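Local coordinates for protein kunitz-type conkunitzin-S1 (Conus striatus, PDB 6Q6C) that specifically blocks voltage-activated potassium channels of the Shaker family with nanomolar potency, as a venom toxin built on the Kunitz fold, at residues Leu9-Ile23 / Phe35-Arg49. The protein carries 1 engineered substitution. Residues are numbered along the deposited sequence; the frame is centred on the assembly and turned at random.
Sequences LPADSGSGTKAEKRI and FDYTGQGGNENNFRR. With NO3 (nitrate ion), chain E; PO4 (phosphate ion), chain C; NO3 (nitrate ion), chain D; NO3 (nitrate ion), chain F.
Glu20 and Arg22 pair with Tyr37 and Phe35 as antiparallel hydrogen-bonded pairs of the central Kunitz hairpin, where the axes of 20-23 and 35-37 approach to 4.8 Å, and Ile23 forms a single antiparallel bridge with Phe47. Beyond the strands, residues 9-18 run against the loop that follows Tyr37. Thr38 joins the two there: Ser13 O accepts both Thr38 N and Thr38 OG1, the latter at 2.7 Å, while Gly16 N donates to the same hydroxyl at 2.9 Å. OG1 lies between the backbone N and the carbonyl carbon (chi1 67°), where it can donate to Ser13 O and accept from Gly16 N. Gly14 CA makes a CA-H...O contact with Gln40 O.

Further along, two amides secure the incoming chain. Asn43 ND2 reaches Pro10 O at 2.8 Å, in the carbonyl plane, and Asn45 ND2 reaches Leu9 O at 2.9 Å; Asn45 OD1 accepts from Tyr25 N of strand 20-26. Two waters between Asp12 and Asn43 extend this polar seam.

The Tyr37 ring lies between Asn46 ND2, 3.3 Å above the ring plane and over its centre, and Gly39 N, offset over the opposite face. Arg22 turns about its CB-CG bond (chi2 -69°), laying its aliphatic part against Tyr37 CB and Asn46 OD1. Its NH2 forms a salt bridge with Glu20 OE2 at 2.8 Å, and NH1 bonds to Lys21 O. Over one guanidinium face comes Arg48, extended alongside, the planes 44° apart.

Arg48 NH2 and Lys18 NZ both bond to a phosphate, probably from the crystallisation liquor, with nitrates nearby. The bound anions are consistent with a basic surface patch on the Kunitz scaffold, and Glu20 and the anions probably offset the charge of the two closely set arginines.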
loop_
_atom_site.group_PDB
_atom_site.type_symbol
_atom_site.label_atom_id
_atom_site.label_comp_id
_atom_site.label_asym_id
_atom_site.label_seq_id
_atom_site.Cartn_x
_atom_site.Cartn_y
_atom_site.Cartn_z
ATOM N N LEU A 9 2.742 1.144 7.887
ATOM C CA LEU A 9 3.299 -0.200 7.682
ATOM C C LEU A 9 4.215 -0.205 6.461
ATOM O O LEU A 9 3.994 0.516 5.504
ATOM C CB LEU A 9 2.171 -1.210 7.502
ATOM C CG LEU A 9 1.277 -1.474 8.718
ATOM C CD1 LEU A 9 0.097 -2.303 8.311
ATOM C CD2 LEU A 9 2.020 -2.162 9.848
ATOM N N PRO A 10 5.242 -1.059 6.444
ATOM C CA PRO A 10 6.141 -1.141 5.289
ATOM C C PRO A 10 5.409 -1.687 4.080
ATOM O O PRO A 10 4.505 -2.525 4.192
ATOM C CB PRO A 10 7.249 -2.104 5.764
ATOM C CG PRO A 10 6.643 -2.884 6.878
ATOM C CD PRO A 10 5.567 -2.024 7.498
ATOM N N ALA A 11 5.900 -1.344 2.887
ATOM C CA ALA A 11 5.493 -2.066 1.670
ATOM C C ALA A 11 5.826 -3.540 1.870
ATOM O O ALA A 11 6.987 -3.859 2.172
ATOM C CB ALA A 11 6.167 -1.458 0.460
ATOM N N ASP A 12 4.906 -4.435 1.497
ATOM C CA ASP A 12 5.079 -5.887 1.720
ATOM C C ASP A 12 4.593 -6.635 0.490
ATOM O O ASP A 12 3.405 -6.646 0.226
ATOM C CB ASP A 12 4.338 -6.310 2.984
ATOM C CG ASP A 12 4.475 -7.739 3.399
ATOM O OD1 ASP A 12 4.942 -8.550 2.625
ATOM O OD2 ASP A 12 4.122 -8.007 4.594
ATOM N N SER A 13 5.501 -7.223 -0.267
ATOM C CA SER A 13 5.113 -7.933 -1.514
ATOM C C SER A 13 4.390 -9.240 -1.204
ATOM O O SER A 13 3.817 -9.810 -2.155
ATOM C CB SER A 13 6.312 -8.185 -2.386
ATOM O OG SER A 13 7.244 -9.005 -1.729
ATOM N N GLY A 14 4.436 -9.739 0.044
ATOM C CA GLY A 14 3.641 -10.946 0.316
ATOM C C GLY A 14 4.398 -12.238 0.079
ATOM O O GLY A 14 5.619 -12.260 -0.090
ATOM N N SER A 15 3.641 -13.333 0.089
ATOM C CA SER A 15 4.157 -14.714 0.181
ATOM C C SER A 15 3.743 -15.580 -1.015
ATOM O O SER A 15 3.918 -16.814 -0.958
ATOM C CB SER A 15 3.653 -15.335 1.473
ATOM O OG SER A 15 2.207 -15.339 1.486
ATOM N N GLY A 16 3.194 -14.968 -2.066
ATOM C CA GLY A 16 2.693 -15.689 -3.227
ATOM C C GLY A 16 3.615 -15.599 -4.434
ATOM O O GLY A 16 4.851 -15.217 -4.332
ATOM N N THR A 17 3.091 -15.925 -5.610
ATOM C CA THR A 17 3.915 -15.842 -6.853
ATOM C C THR A 17 3.220 -15.041 -7.958
ATOM O O THR A 17 3.692 -15.035 -9.108
ATOM C CB THR A 17 4.319 -17.251 -7.311
ATOM O OG1 THR A 17 3.094 -17.907 -7.630
ATOM C CG2 THR A 17 5.118 -18.029 -6.308
ATOM N N LYS A 18 2.097 -14.423 -7.651
ATOM C CA LYS A 18 1.487 -13.516 -8.635
ATOM C C LYS A 18 2.335 -12.261 -8.806
ATOM O O LYS A 18 3.237 -12.064 -8.052
ATOM C CB LYS A 18 0.036 -13.208 -8.300
ATOM C CG LYS A 18 -0.792 -14.422 -8.161
ATOM C CD LYS A 18 -2.162 -14.100 -7.547
ATOM C CE LYS A 18 -3.210 -15.175 -7.615
ATOM N NZ LYS A 18 -4.442 -14.788 -6.878
ATOM N N ALA A 19 1.948 -11.392 -9.732
ATOM C CA ALA A 19 2.689 -10.141 -9.985
ATOM C C ALA A 19 1.637 -9.088 -10.296
ATOM O O ALA A 19 1.219 -8.934 -11.445
ATOM C CB ALA A 19 3.692 -10.334 -11.116
ATOM N N GLU A 20 1.219 -8.420 -9.254
ATOM C CA GLU A 20 0.059 -7.524 -9.288
ATOM C C GLU A 20 0.448 -6.090 -8.948
ATOM O O GLU A 20 1.373 -5.863 -8.153
ATOM C CB GLU A 20 -0.964 -7.987 -8.257
ATOM C CG GLU A 20 -1.516 -9.310 -8.640
ATOM C CD GLU A 20 -2.578 -9.877 -7.728
ATOM O OE1 GLU A 20 -3.156 -10.899 -8.115
ATOM O OE2 GLU A 20 -2.664 -9.467 -6.556
ATOM N N LYS A 21 -0.216 -5.158 -9.589
ATOM C CA LYS A 21 -0.001 -3.706 -9.349
ATOM C C LYS A 21 -0.809 -3.316 -8.111
ATOM O O LYS A 21 -2.039 -3.516 -8.091
ATOM C CB LYS A 21 -0.472 -2.902 -10.558
ATOM C CG LYS A 21 0.315 -3.217 -11.817
ATOM C CD LYS A 21 -0.050 -2.435 -13.035
ATOM C CE LYS A 21 0.884 -2.755 -14.179
ATOM N NZ LYS A 21 0.647 -1.816 -15.298
ATOM N N ARG A 22 -0.153 -2.747 -7.147
ATOM C CA ARG A 22 -0.803 -2.173 -5.978
ATOM C C ARG A 22 -0.145 -0.823 -5.673
ATOM O O ARG A 22 0.877 -0.454 -6.216
ATOM C CB ARG A 22 -0.699 -3.112 -4.783
ATOM C CG ARG A 22 -1.507 -4.382 -4.943
ATOM C CD ARG A 22 -3.028 -4.231 -4.925
ATOM N NE ARG A 22 -3.734 -5.542 -5.001
ATOM C CZ ARG A 22 -3.977 -6.238 -6.041
ATOM N NH1 ARG A 22 -3.736 -5.752 -7.302
ATOM N NH2 ARG A 22 -4.468 -7.445 -5.725
ATOM N N ILE A 23 -0.730 -0.152 -4.729
ATOM C CA ILE A 23 -0.325 1.183 -4.228
ATOM C C ILE A 23 -0.112 1.093 -2.719
ATOM O O ILE A 23 -0.913 0.420 -2.042
ATOM C CB ILE A 23 -1.428 2.206 -4.585
ATOM C CG1 ILE A 23 -1.777 2.249 -6.078
ATOM C CG2 ILE A 23 -1.009 3.569 -4.067
ATOM C CD1 ILE A 23 -0.662 2.650 -6.950
ATOM N N PHE A 35 3.813 -0.447 -6.091
ATOM C CA PHE A 35 4.609 -1.615 -5.759
ATOM C C PHE A 35 3.989 -2.875 -6.367
ATOM O O PHE A 35 2.864 -2.857 -6.860
ATOM C CB PHE A 35 4.883 -1.775 -4.270
ATOM C CG PHE A 35 3.746 -2.323 -3.481
ATOM C CD1 PHE A 35 2.606 -1.575 -3.203
ATOM C CD2 PHE A 35 3.872 -3.546 -2.881
ATOM C CE1 PHE A 35 1.616 -2.101 -2.395
ATOM C CE2 PHE A 35 2.900 -4.062 -2.038
ATOM C CZ PHE A 35 1.759 -3.342 -1.819
ATOM N N ASP A 36 4.823 -3.903 -6.391
ATOM C CA ASP A 36 4.432 -5.220 -6.914
ATOM C C ASP A 36 4.049 -6.113 -5.743
ATOM O O ASP A 36 4.830 -6.272 -4.779
ATOM C CB ASP A 36 5.563 -5.901 -7.666
ATOM C CG ASP A 36 5.262 -7.363 -8.001
ATOM O OD1 ASP A 36 4.451 -7.601 -8.828
ATOM O OD2 ASP A 36 6.013 -8.273 -7.569
ATOM N N TYR A 37 2.850 -6.701 -5.859
ATOM C CA TYR A 37 2.315 -7.582 -4.818
ATOM C C TYR A 37 2.099 -8.974 -5.386
ATOM O O TYR A 37 1.664 -9.094 -6.571
ATOM C CB TYR A 37 1.005 -6.968 -4.340
ATOM C CG TYR A 37 0.275 -7.735 -3.249
ATOM C CD1 TYR A 37 0.919 -8.044 -2.060
ATOM C CD2 TYR A 37 -1.023 -8.218 -3.409
ATOM C CE1 TYR A 37 0.288 -8.770 -1.067
ATOM C CE2 TYR A 37 -1.686 -8.910 -2.394
ATOM C CZ TYR A 37 -1.026 -9.221 -1.222
ATOM O OH TYR A 37 -1.654 -9.916 -0.227
ATOM N N THR A 38 2.401 -9.959 -4.560
ATOM C CA THR A 38 2.308 -11.365 -4.997
ATOM C C THR A 38 0.960 -11.991 -4.774
ATOM O O THR A 38 0.808 -13.199 -5.102
ATOM C CB THR A 38 3.390 -12.208 -4.350
ATOM O OG1 THR A 38 3.078 -12.240 -2.943
ATOM C CG2 THR A 38 4.785 -11.723 -4.647
ATOM N N GLY A 39 -0.009 -11.230 -4.269
ATOM C CA GLY A 39 -1.410 -11.711 -4.216
ATOM C C GLY A 39 -1.851 -12.315 -2.907
ATOM O O GLY A 39 -3.069 -12.527 -2.765
ATOM N N GLN A 40 -0.970 -12.606 -1.984
ATOM C CA GLN A 40 -1.379 -13.092 -0.642
ATOM C C GLN A 40 -0.307 -12.691 0.363
ATOM O O GLN A 40 0.827 -12.397 -0.036
ATOM C CB GLN A 40 -1.630 -14.610 -0.752
ATOM C CG GLN A 40 -0.286 -15.326 -0.861
ATOM C CD GLN A 40 -0.374 -16.828 -0.900
ATOM O OE1 GLN A 40 0.158 -17.519 -0.042
ATOM N NE2 GLN A 40 -1.009 -17.323 -1.933
ATOM N N GLY A 41 -0.654 -12.727 1.631
ATOM C CA GLY A 41 0.324 -12.563 2.710
ATOM C C GLY A 41 0.884 -11.169 2.816
ATOM O O GLY A 41 1.983 -10.951 3.433
ATOM N N GLY A 42 0.129 -10.193 2.395
ATOM C CA GLY A 42 0.690 -8.847 2.609
ATOM C C GLY A 42 0.407 -8.249 3.981
ATOM O O GLY A 42 0.275 -8.908 5.018
ATOM N N ASN A 43 0.319 -6.931 3.975
ATOM C CA ASN A 43 -0.228 -6.175 5.110
ATOM C C ASN A 43 -1.249 -5.174 4.598
ATOM O O ASN A 43 -1.555 -5.163 3.428
ATOM C CB ASN A 43 0.903 -5.637 5.934
ATOM C CG ASN A 43 1.660 -4.497 5.285
ATOM O OD1 ASN A 43 1.119 -3.750 4.457
ATOM N ND2 ASN A 43 2.928 -4.367 5.687
ATOM N N GLU A 44 -1.816 -4.408 5.507
ATOM C CA GLU A 44 -2.950 -3.513 5.187
ATOM C C GLU A 44 -2.519 -2.269 4.403
ATOM O O GLU A 44 -3.382 -1.569 3.941
ATOM C CB GLU A 44 -3.630 -3.152 6.492
ATOM C CG GLU A 44 -4.467 -4.294 7.045
ATOM C CD GLU A 44 -4.839 -3.995 8.490
ATOM O OE1 GLU A 44 -4.088 -3.251 9.188
ATOM O OE2 GLU A 44 -5.868 -4.485 8.920
ATOM N N ASN A 45 -1.229 -1.966 4.265
ATOM C CA ASN A 45 -0.788 -0.791 3.497
ATOM C C ASN A 45 -0.727 -1.179 2.018
ATOM O O ASN A 45 0.350 -1.352 1.469
ATOM C CB ASN A 45 0.509 -0.231 4.026
ATOM C CG ASN A 45 0.825 1.099 3.411
ATOM O OD1 ASN A 45 0.074 1.632 2.604
ATOM N ND2 ASN A 45 1.987 1.621 3.757
ATOM N N ASN A 46 -1.883 -1.496 1.468
ATOM C CA ASN A 46 -1.984 -2.217 0.178
ATOM C C ASN A 46 -3.305 -1.822 -0.430
ATOM O O ASN A 46 -4.335 -2.234 0.109
ATOM C CB ASN A 46 -1.839 -3.707 0.473
ATOM C CG ASN A 46 -1.907 -4.548 -0.783
ATOM O OD1 ASN A 46 -2.543 -4.156 -1.730
ATOM N ND2 ASN A 46 -1.159 -5.647 -0.787
ATOM N N PHE A 47 -3.282 -1.021 -1.496
ATOM C CA PHE A 47 -4.510 -0.470 -2.105
ATOM C C PHE A 47 -4.483 -0.807 -3.599
ATOM O O PHE A 47 -3.449 -0.792 -4.265
ATOM C CB PHE A 47 -4.619 1.051 -1.953
ATOM C CG PHE A 47 -4.533 1.488 -0.509
ATOM C CD1 PHE A 47 -3.314 1.681 0.119
ATOM C CD2 PHE A 47 -5.695 1.731 0.183
ATOM C CE1 PHE A 47 -3.278 2.004 1.463
ATOM C CE2 PHE A 47 -5.671 2.088 1.526
ATOM C CZ PHE A 47 -4.462 2.236 2.130
ATOM N N ARG A 48 -5.647 -1.082 -4.162
ATOM C CA ARG A 48 -5.790 -1.260 -5.607
ATOM C C ARG A 48 -5.723 0.065 -6.339
ATOM O O ARG A 48 -5.205 0.046 -7.526
ATOM C CB ARG A 48 -7.050 -2.010 -5.989
ATOM C CG ARG A 48 -7.014 -3.445 -5.498
ATOM C CD ARG A 48 -8.251 -4.180 -5.981
ATOM N NE ARG A 48 -8.315 -5.551 -5.546
ATOM C CZ ARG A 48 -7.738 -6.571 -6.144
ATOM N NH1 ARG A 48 -7.021 -6.348 -7.233
ATOM N NH2 ARG A 48 -7.819 -7.785 -5.610
ATOM N N ARG A 49 -6.232 1.130 -5.768
ATOM C CA ARG A 49 -6.319 2.424 -6.459
ATOM C C ARG A 49 -5.600 3.500 -5.660
ATOM O O ARG A 49 -5.680 3.524 -4.403
ATOM C CB ARG A 49 -7.796 2.777 -6.598
ATOM C CG ARG A 49 -8.516 1.827 -7.537
ATOM C CD ARG A 49 -9.751 2.484 -8.047
ATOM N NE ARG A 49 -10.586 2.854 -6.931
ATOM C CZ ARG A 49 -11.286 3.984 -6.823
ATOM N NH1 ARG A 49 -11.196 4.963 -7.722
ATOM N NH2 ARG A 49 -12.045 4.151 -5.755
HETATM N N NO3 E . -4.722 -8.697 -0.643
HETATM O O1 NO3 E . -4.137 -10.138 -0.306
HETATM O O2 NO3 E . -5.290 -8.315 -2.285
HETATM O O3 NO3 E . -4.049 -7.365 -0.153
HETATM P P PO4 C . -6.387 -11.491 -6.665
HETATM O O1 PO4 C . -4.966 -12.008 -6.892
HETATM O O2 PO4 C . -6.312 -10.343 -5.657
HETATM O O3 PO4 C . -7.317 -12.610 -6.333
HETATM O O4 PO4 C . -6.894 -10.818 -7.960
HETATM N N NO3 D . -8.805 -0.688 -2.430
HETATM O O1 NO3 D . -7.775 -1.717 -2.210
HETATM O O2 NO3 D . -9.580 -0.242 -1.394
HETATM O O3 NO3 D . -8.308 0.474 -3.576
HETATM N N NO3 F . -10.094 -7.317 -3.470
HETATM O O1 NO3 F . -9.371 -8.082 -2.794
HETATM O O2 NO3 F . -11.089 -7.934 -4.489
HETATM O O3 NO3 F . -9.961 -5.581 -3.257
HETATM O O HOH W 1 0.985 -5.822 1.295
HETATM O O HOH W 2 2.172 -3.368 1.859
HETATM O O HOH W 3 5.646 -10.711 -8.162
HETATM O O HOH W 4 -3.617 -15.404 -4.231
#